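Side-chain contacts in inositol dehydrogenase (Lactobacillus casei, PDB 4MKX), which probably oxidises scyllo-inositol with NAD as coenzyme, as a sugar-alcohol dehydrogenase of the Gfo/Idh/MocA family: residues A[109-114]-A[196-201]; A[38-43]-A[309-314]; A[342-345]-A[350-353]; A[57-60]-A[64-67]. One frame throughout, in Å; residues are numbered along the deposited sequence.

Contact 1: A[109-114]-A[196-201]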
# COMPACT_ATOMS: atom_id res chain seq x y z
N SER A 109 25.25 -17.45 21.62
CA SER A 109 24.15 -17.80 22.51
C SER A 109 22.88 -17.13 22.05
O SER A 109 22.89 -15.96 21.70
CB SER A 109 24.48 -17.33 23.93
OG SER A 109 23.40 -17.59 24.80
N GLU A 110 21.77 -17.87 22.06
CA GLU A 110 20.48 -17.22 21.88
C GLU A 110 20.17 -16.28 23.03
O GLU A 110 20.74 -16.38 24.12
CB GLU A 110 19.35 -18.24 21.74
CG GLU A 110 19.09 -18.66 20.31
CD GLU A 110 18.68 -17.49 19.43
OE1 GLU A 110 18.15 -16.49 19.96
OE2 GLU A 110 18.89 -17.56 18.20
N LYS A 111 19.27 -15.34 22.77
CA LYS A 111 18.74 -14.49 23.83
C LYS A 111 17.83 -15.30 24.75
O LYS A 111 17.32 -16.36 24.36
CB LYS A 111 17.97 -13.31 23.21
CG LYS A 111 16.71 -13.69 22.41
CD LYS A 111 15.45 -13.72 23.30
CE LYS A 111 14.27 -14.36 22.57
NZ LYS A 111 13.09 -14.53 23.48
N PRO A 112 17.62 -14.82 25.99
CA PRO A 112 18.35 -13.72 26.64
C PRO A 112 19.66 -14.29 27.12
O PRO A 112 19.82 -15.51 27.12
CB PRO A 112 17.47 -13.40 27.85
CG PRO A 112 16.81 -14.68 28.19
CD PRO A 112 16.62 -15.42 26.87
N ILE A 113 20.59 -13.44 27.53
CA ILE A 113 21.86 -13.98 28.02
C ILE A 113 21.64 -14.79 29.30
O ILE A 113 22.30 -15.82 29.52
CB ILE A 113 22.91 -12.86 28.22
CG1 ILE A 113 24.30 -13.44 28.45
CG2 ILE A 113 22.51 -11.88 29.35
CD1 ILE A 113 25.40 -12.42 28.33
N GLY A 114 20.70 -14.35 30.12
CA GLY A 114 20.41 -14.99 31.38
C GLY A 114 19.25 -14.25 32.03
O GLY A 114 18.71 -13.31 31.44
N SER A 196 9.61 -8.99 24.26
CA SER A 196 10.06 -7.62 24.04
C SER A 196 11.57 -7.42 24.08
O SER A 196 12.03 -6.30 23.85
CB SER A 196 9.41 -6.69 25.06
OG SER A 196 8.00 -6.80 25.00
N ILE A 197 12.33 -8.47 24.39
CA ILE A 197 13.77 -8.32 24.46
C ILE A 197 14.37 -7.84 23.13
O ILE A 197 15.25 -6.99 23.14
CB ILE A 197 14.47 -9.63 24.93
CG1 ILE A 197 14.16 -9.86 26.40
CG2 ILE A 197 15.98 -9.51 24.78
CD1 ILE A 197 15.14 -10.79 27.11
N HIS A 198 13.87 -8.34 22.01
CA HIS A 198 14.37 -7.88 20.72
C HIS A 198 14.02 -6.42 20.48
O HIS A 198 14.79 -5.69 19.85
CB HIS A 198 13.83 -8.72 19.57
CG HIS A 198 14.33 -10.13 19.54
ND1 HIS A 198 15.66 -10.44 19.36
CD2 HIS A 198 13.67 -11.31 19.64
CE1 HIS A 198 15.80 -11.76 19.37
NE2 HIS A 198 14.61 -12.31 19.52
N ASP A 199 12.86 -6.00 20.97
CA ASP A 199 12.45 -4.61 20.82
C ASP A 199 13.32 -3.68 21.67
O ASP A 199 13.72 -2.61 21.22
CB ASP A 199 10.98 -4.45 21.20
CG ASP A 199 10.06 -5.17 20.23
OD1 ASP A 199 10.15 -4.91 19.01
OD2 ASP A 199 9.25 -5.99 20.70
N ILE A 200 13.63 -4.11 22.89
CA ILE A 200 14.54 -3.36 23.74
C ILE A 200 15.89 -3.21 23.05
O ILE A 200 16.44 -2.11 22.97
CB ILE A 200 14.68 -4.02 25.12
CG1 ILE A 200 13.38 -3.83 25.91
CG2 ILE A 200 15.84 -3.41 25.90
CD1 ILE A 200 13.21 -4.83 27.03
N ASP A 201 16.42 -4.30 22.50
CA ASP A 201 17.68 -4.21 21.80
C ASP A 201 17.63 -3.28 20.58
O ASP A 201 18.56 -2.51 20.33
CB ASP A 201 18.14 -5.59 21.38
CG ASP A 201 19.52 -5.56 20.77
OD1 ASP A 201 20.49 -5.30 21.52
OD2 ASP A 201 19.62 -5.77 19.54
O HOH W 1 16.11 -15.14 18.64
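Pro112 and Ile197 make the tight half of this contact: CB of the proline ring meets CD1, the far end of the isoleucine's longer branch, at 3.6 Å. Both residues are buried, and Phe139 covers Ile197 further. A cis peptide bond precedes Pro112.

The other half, Lys111 against His198, is the more open to solvent: both residues are partly exposed and a water lies beside them. The lysine chain crosses the imidazole at about a right angle and comes to the ring obliquely, with CG 3.7 Å from CE1 of His198 and CE 3.7 Å from its NE2. CG of Lys111 sits between the backbone N and the carbonyl carbon (chi1 64°), and a bend at the next bond sends the chain past the ring, where NZ finds a weak hydrogen bond to the carbonyl O of Asp194. That water donates to OE1 of Glu110 at 2.8 Å and weakly accepts from NE2 of His198. The same OE1 takes the backbone N-H of Lys111, and OE2 of Glu110 is held by His32.

The Glu-Lys-Pro sequence is a family motif of Gfo/Idh/MocA dehydrogenases; here it faces a helix of the C-terminal domain, probably beside the active-site cleft.

Contact 2: A[38-43]-A[309-314]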
# COMPACT_ATOMS: atom_id res chain seq x y z
N THR A 38 23.77 -27.16 6.27
CA THR A 38 23.47 -27.17 4.83
C THR A 38 23.76 -25.86 4.08
O THR A 38 24.07 -25.89 2.88
CB THR A 38 22.00 -27.57 4.59
OG1 THR A 38 21.12 -26.65 5.24
CG2 THR A 38 21.74 -28.98 5.10
N LYS A 39 23.67 -24.73 4.76
CA LYS A 39 23.70 -23.45 4.06
C LYS A 39 24.87 -22.55 4.40
O LYS A 39 25.24 -21.68 3.62
CB LYS A 39 22.39 -22.70 4.32
CG LYS A 39 21.17 -23.40 3.75
CD LYS A 39 19.89 -22.71 4.18
CE LYS A 39 18.67 -23.52 3.81
NZ LYS A 39 18.67 -23.91 2.37
N ILE A 40 25.46 -22.75 5.58
CA ILE A 40 26.47 -21.81 6.04
C ILE A 40 27.84 -22.19 5.50
O ILE A 40 28.27 -23.35 5.59
CB ILE A 40 26.49 -21.72 7.59
CG1 ILE A 40 25.15 -21.18 8.11
CG2 ILE A 40 27.63 -20.83 8.07
CD1 ILE A 40 24.79 -19.78 7.60
N GLN A 41 28.54 -21.21 4.92
CA GLN A 41 29.87 -21.47 4.35
C GLN A 41 30.88 -21.66 5.46
O GLN A 41 30.80 -20.99 6.49
CB GLN A 41 30.34 -20.28 3.52
CG GLN A 41 29.46 -19.89 2.35
CD GLN A 41 30.00 -18.66 1.64
OE1 GLN A 41 29.39 -17.59 1.67
NE2 GLN A 41 31.17 -18.81 1.01
N HIS A 42 31.85 -22.54 5.22
CA HIS A 42 33.00 -22.74 6.11
C HIS A 42 32.59 -23.24 7.49
O HIS A 42 33.26 -22.96 8.48
CB HIS A 42 33.83 -21.46 6.26
CG HIS A 42 34.24 -20.86 4.95
ND1 HIS A 42 34.81 -21.60 3.93
CD2 HIS A 42 34.18 -19.58 4.50
CE1 HIS A 42 35.07 -20.80 2.91
NE2 HIS A 42 34.70 -19.57 3.23
N ALA A 43 31.50 -23.99 7.55
CA ALA A 43 31.03 -24.52 8.82
C ALA A 43 30.55 -25.94 8.67
O ALA A 43 30.07 -26.35 7.61
CB ALA A 43 29.93 -23.65 9.39
N SER A 309 22.03 -14.85 8.11
CA SER A 309 23.05 -13.81 8.16
C SER A 309 23.80 -13.77 9.49
O SER A 309 25.01 -13.61 9.50
CB SER A 309 22.46 -12.44 7.83
OG SER A 309 22.09 -12.39 6.46
N GLU A 310 23.09 -13.89 10.62
CA GLU A 310 23.79 -13.86 11.90
C GLU A 310 24.67 -15.10 12.11
O GLU A 310 25.71 -15.01 12.73
CB GLU A 310 22.84 -13.68 13.10
CG GLU A 310 22.09 -14.93 13.53
CD GLU A 310 21.17 -14.71 14.71
OE1 GLU A 310 21.31 -13.69 15.43
OE2 GLU A 310 20.28 -15.57 14.93
N GLU A 311 24.23 -16.25 11.60
CA GLU A 311 25.02 -17.47 11.70
C GLU A 311 26.30 -17.31 10.88
O GLU A 311 27.39 -17.64 11.34
CB GLU A 311 24.23 -18.68 11.20
CG GLU A 311 23.04 -19.05 12.08
CD GLU A 311 21.95 -19.75 11.31
OE1 GLU A 311 22.12 -19.90 10.09
OE2 GLU A 311 20.91 -20.11 11.89
N GLN A 312 26.17 -16.78 9.67
CA GLN A 312 27.34 -16.61 8.81
C GLN A 312 28.28 -15.57 9.41
O GLN A 312 29.51 -15.73 9.34
CB GLN A 312 26.93 -16.20 7.39
CG GLN A 312 28.08 -16.29 6.38
CD GLN A 312 28.55 -17.72 6.15
OE1 GLN A 312 27.84 -18.52 5.53
NE2 GLN A 312 29.74 -18.05 6.64
N ALA A 313 27.72 -14.53 10.01
CA ALA A 313 28.55 -13.50 10.62
C ALA A 313 29.37 -14.08 11.78
O ALA A 313 30.52 -13.69 11.98
CB ALA A 313 27.69 -12.34 11.10
N PHE A 314 28.78 -14.99 12.54
CA PHE A 314 29.50 -15.61 13.66
C PHE A 314 30.68 -16.43 13.14
O PHE A 314 31.80 -16.29 13.64
CB PHE A 314 28.54 -16.46 14.49
CG PHE A 314 29.22 -17.25 15.57
CD1 PHE A 314 29.73 -16.63 16.71
CD2 PHE A 314 29.32 -18.63 15.46
CE1 PHE A 314 30.36 -17.37 17.71
CE2 PHE A 314 29.94 -19.38 16.46
CZ PHE A 314 30.45 -18.74 17.59
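The backbone N of Gln41 gives the shortest polar bond here, 2.8 Å to OE1 of Gln312, arriving in the carbonyl plane on a lone pair with an N-H...O angle of 154°. The same amide pays it back: NE2 of Gln312 donates to O of Gln41 at 3.1 Å, nearly straight at 173°, the acceptor lying close to the plane of the amide. One side-chain amide thus reads both backbone groups of a single residue, and the pair of bonds fixes its rotation. NE2 has a further partner in OD1 of Asn316. A bend at chi2 (66°) turns the glutamine out from its helix to the loop.

Ile40 packs against the same amide. Its CG2 lies 3.4 Å from OE1 of Gln312, while CD1 on the other branch rests against CB of Glu311 at 3.8 Å. The carboxylate of Glu311 is engaged by His32 and Asn35, both reaching OE2, and Leu308 and Val315 give Ile40 more apolar cover. With Gln312 replaced by an alanine, the N-H and C=O of Gln41 would probably lose these mates and CG2 of Ile40 its cover.

Gln41 also packs on Thr38 of a second subunit. Residues 40 to 43 form a type II beta turn, with His42 at positive phi, and the turn delivers the chain from helix 27-38 into strand 43-49: this is the helix-to-strand return of a Rossmann beta-alpha-beta unit, clasped by helix 304-319.

Contact 3: A[342-345]-A[350-353]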
# COMPACT_ATOMS: atom_id res chain seq x y z
N GLN A 342 8.51 -5.89 33.67
CA GLN A 342 7.72 -6.86 34.42
C GLN A 342 7.38 -6.32 35.81
O GLN A 342 6.27 -6.53 36.32
CB GLN A 342 8.50 -8.16 34.58
CG GLN A 342 7.62 -9.37 34.53
CD GLN A 342 6.96 -9.52 33.18
OE1 GLN A 342 7.62 -9.59 32.15
NE2 GLN A 342 5.63 -9.56 33.18
N GLU A 343 8.34 -5.64 36.43
CA GLU A 343 8.12 -5.11 37.77
C GLU A 343 7.11 -3.98 37.73
O GLU A 343 6.24 -3.88 38.60
CB GLU A 343 9.43 -4.62 38.38
CG GLU A 343 9.30 -4.27 39.86
CD GLU A 343 10.56 -3.66 40.43
OE1 GLU A 343 11.63 -3.79 39.80
OE2 GLU A 343 10.47 -3.04 41.52
N ALA A 344 7.23 -3.12 36.73
CA ALA A 344 6.28 -2.03 36.54
C ALA A 344 4.87 -2.56 36.35
O ALA A 344 3.91 -1.98 36.85
CB ALA A 344 6.69 -1.15 35.37
N PHE A 345 4.74 -3.65 35.61
CA PHE A 345 3.44 -4.26 35.42
C PHE A 345 2.84 -4.83 36.72
O PHE A 345 1.66 -4.62 36.99
CB PHE A 345 3.49 -5.36 34.36
CG PHE A 345 2.28 -6.20 34.34
CD1 PHE A 345 1.09 -5.71 33.84
CD2 PHE A 345 2.30 -7.48 34.88
CE1 PHE A 345 -0.06 -6.48 33.85
CE2 PHE A 345 1.16 -8.26 34.90
CZ PHE A 345 -0.02 -7.75 34.39
N ILE A 350 5.51 3.38 37.93
CA ILE A 350 6.73 3.69 37.19
C ILE A 350 7.93 3.07 37.90
O ILE A 350 8.07 3.18 39.12
CB ILE A 350 6.90 5.21 37.05
CG1 ILE A 350 5.80 5.80 36.16
CG2 ILE A 350 8.24 5.55 36.44
CD1 ILE A 350 5.62 7.28 36.35
N VAL A 351 8.77 2.38 37.14
CA VAL A 351 9.97 1.75 37.70
C VAL A 351 11.21 2.32 37.02
O VAL A 351 11.22 2.50 35.80
CB VAL A 351 9.91 0.24 37.53
CG1 VAL A 351 11.23 -0.42 37.91
CG2 VAL A 351 8.78 -0.33 38.36
N GLN A 352 12.26 2.62 37.79
CA GLN A 352 13.52 3.07 37.21
C GLN A 352 14.36 1.84 36.92
O GLN A 352 14.53 0.98 37.78
CB GLN A 352 14.28 4.01 38.17
CG GLN A 352 13.55 5.32 38.46
CD GLN A 352 14.42 6.55 38.25
OE1 GLN A 352 15.21 6.62 37.30
NE2 GLN A 352 14.29 7.53 39.14
N VAL A 353 14.87 1.75 35.69
CA VAL A 353 15.56 0.55 35.23
C VAL A 353 16.85 0.28 36.03
O VAL A 353 17.14 -0.86 36.38
CB VAL A 353 15.89 0.63 33.74
CG1 VAL A 353 16.68 -0.58 33.30
CG2 VAL A 353 14.61 0.74 32.93
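This is a small, buried apolar contact in which the last strand of the chain lies against the helix that leads to it, at the edge of the mixed sheet. Val351 does most of the work. Its CG2 nestles onto the helix backbone, 3.5 Å from CA of Ala344 and 3.6 Å from the backbone N of Ala344, and reaches CB of Ala344 at 3.7 Å. The small alanine lets strand and helix come close, with CA of Ala344 and CA of Val351 only 5.4 Å apart.

Helix 328-347 and strand 351-352 are joined by a short turn, and the strand runs antiparallel beside strand 211-219, backbone bonds linking Val351 with Val214. Together they form part of the open-faced alpha/beta C-terminal domain seen in Gfo/Idh/MocA enzymes, a helix layer on one face of a sheet.

The second methyl of Val351, CG1, stands anti to the backbone N (chi1 172°) and meets the extended chain of Glu343 at about a right angle, 3.9 Å from OE1 of Glu343. OE2 of that carboxylate has a long, weak ion pair with Lys347. Cutting Val351 back to a glycine is likely to open a gap beside CA of Ala344 and leave OE1 of Glu343 without the methyl CG1 it lies against. Ile350 points away from the helix and packs on Trp215 of a third subunit.

Contact 4: A[57-60]-A[64-67]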
# COMPACT_ATOMS: atom_id res chain seq x y z
N ASP A 57 18.60 -38.48 17.57
CA ASP A 57 18.46 -39.36 16.42
C ASP A 57 18.12 -38.55 15.17
O ASP A 57 18.59 -38.86 14.08
CB ASP A 57 17.41 -40.44 16.71
CG ASP A 57 17.92 -41.50 17.68
OD1 ASP A 57 19.10 -41.90 17.57
OD2 ASP A 57 17.13 -41.93 18.55
N TRP A 58 17.30 -37.52 15.35
CA TRP A 58 17.02 -36.56 14.28
C TRP A 58 18.32 -35.95 13.77
O TRP A 58 18.58 -35.94 12.57
CB TRP A 58 16.06 -35.47 14.77
CG TRP A 58 15.81 -34.38 13.75
CD1 TRP A 58 14.91 -34.40 12.73
CD2 TRP A 58 16.50 -33.12 13.66
NE1 TRP A 58 14.99 -33.22 12.01
CE2 TRP A 58 15.96 -32.43 12.56
CE3 TRP A 58 17.51 -32.52 14.41
CZ2 TRP A 58 16.40 -31.16 12.19
CZ3 TRP A 58 17.95 -31.26 14.04
CH2 TRP A 58 17.40 -30.59 12.94
N ALA A 59 19.16 -35.48 14.69
CA ALA A 59 20.43 -34.85 14.33
C ALA A 59 21.35 -35.77 13.54
O ALA A 59 22.10 -35.31 12.66
CB ALA A 59 21.13 -34.35 15.58
N LYS A 60 21.33 -37.07 13.86
CA LYS A 60 22.17 -38.05 13.17
C LYS A 60 21.62 -38.40 11.80
O LYS A 60 22.36 -38.39 10.81
CB LYS A 60 22.28 -39.33 14.00
CG LYS A 60 23.06 -39.18 15.29
CD LYS A 60 23.29 -40.54 15.93
CE LYS A 60 24.12 -41.44 15.01
NZ LYS A 60 23.61 -42.84 14.97
N GLY A 64 23.26 -35.78 9.67
CA GLY A 64 24.52 -36.51 9.68
C GLY A 64 25.54 -36.00 10.68
O GLY A 64 26.74 -36.00 10.42
N VAL A 65 25.05 -35.54 11.83
CA VAL A 65 25.93 -35.14 12.93
C VAL A 65 26.69 -36.38 13.41
O VAL A 65 26.10 -37.43 13.63
CB VAL A 65 25.12 -34.53 14.08
CG1 VAL A 65 25.94 -34.48 15.35
CG2 VAL A 65 24.64 -33.14 13.70
N GLU A 66 28.00 -36.23 13.58
CA GLU A 66 28.85 -37.36 13.95
C GLU A 66 28.86 -37.70 15.44
O GLU A 66 28.78 -38.88 15.81
CB GLU A 66 30.28 -37.12 13.46
CG GLU A 66 30.40 -37.23 11.94
CD GLU A 66 31.74 -36.77 11.43
OE1 GLU A 66 32.73 -36.84 12.19
OE2 GLU A 66 31.81 -36.35 10.25
N GLU A 67 28.96 -36.69 16.30
CA GLU A 67 29.06 -36.92 17.74
C GLU A 67 27.82 -36.43 18.48
O GLU A 67 27.48 -35.25 18.40
CB GLU A 67 30.29 -36.19 18.29
CG GLU A 67 31.59 -36.51 17.58
CD GLU A 67 32.76 -35.72 18.15
OE1 GLU A 67 33.26 -36.10 19.22
OE2 GLU A 67 33.17 -34.73 17.52
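The backbone N-H of Val65 donates to O of Ala59 at 3.1 Å, nearly straight at 167°, although it comes in tilted from the plane of that carbonyl. This bond spans six residues and draws the chain back against the C-terminal part of the helix. A second, weaker bond runs from N of Gly64 to O of Lys60 at 3.0 Å, bent to 123°. The same carbonyl O of Lys60 also receives a C-H...O contact from CA of Gly64 at 3.1 Å, so two atoms of the glycine crowd round one acceptor.

Gly64 is where the helix stops. It is the first residue to leave helical angles, and its positive phi is a conformation that favours glycine. Helix 53-63 thus ends with a glycine in the left-handed region, and the chain swings into strand 67-69, completing a beta-alpha-beta crossover from strand 43-49 to the outer strand of the Rossmann sheet. Glu67 carries the chain into that sheet, its backbone bonded to Gln46 and Ala48.

Packing follows from the turn. Val65 bends over the end of the helix, with CB 3.4 Å from O of Ala59. With CG1 anti to the backbone N (chi1 164°), CG2 is left on the helix side, 4.2 Å from CB of Ala59. Leu45 of strand 43-49 also touches this valine, which is buried between helix and sheet. On the exposed rim, CG of Lys60 passes O of Val65 at 3.9 Å.

Contacts 1 and 2 are the pair that touch: OE2 of Glu110 comes within 4.1 Å of OE2 of Glu310, two carboxylates close together, though the contact centres are about 21 Å apart. His32 ties them, bonding Glu110 through NE2 and Glu311 through ND1. The centre of contact 1 lies about 5 Å from the centre of the chain, where the two domains face each other and the active site probably lies. Contact 4 lies within the Rossmann domain and contact 2 joins a Rossmann loop to helix 304-319; their centres are about 19 Å apart. Contact 3 is on the far side, in the C-terminal domain, about 18 Å from contact 1 and 45 Å from contact 4, measured between centres.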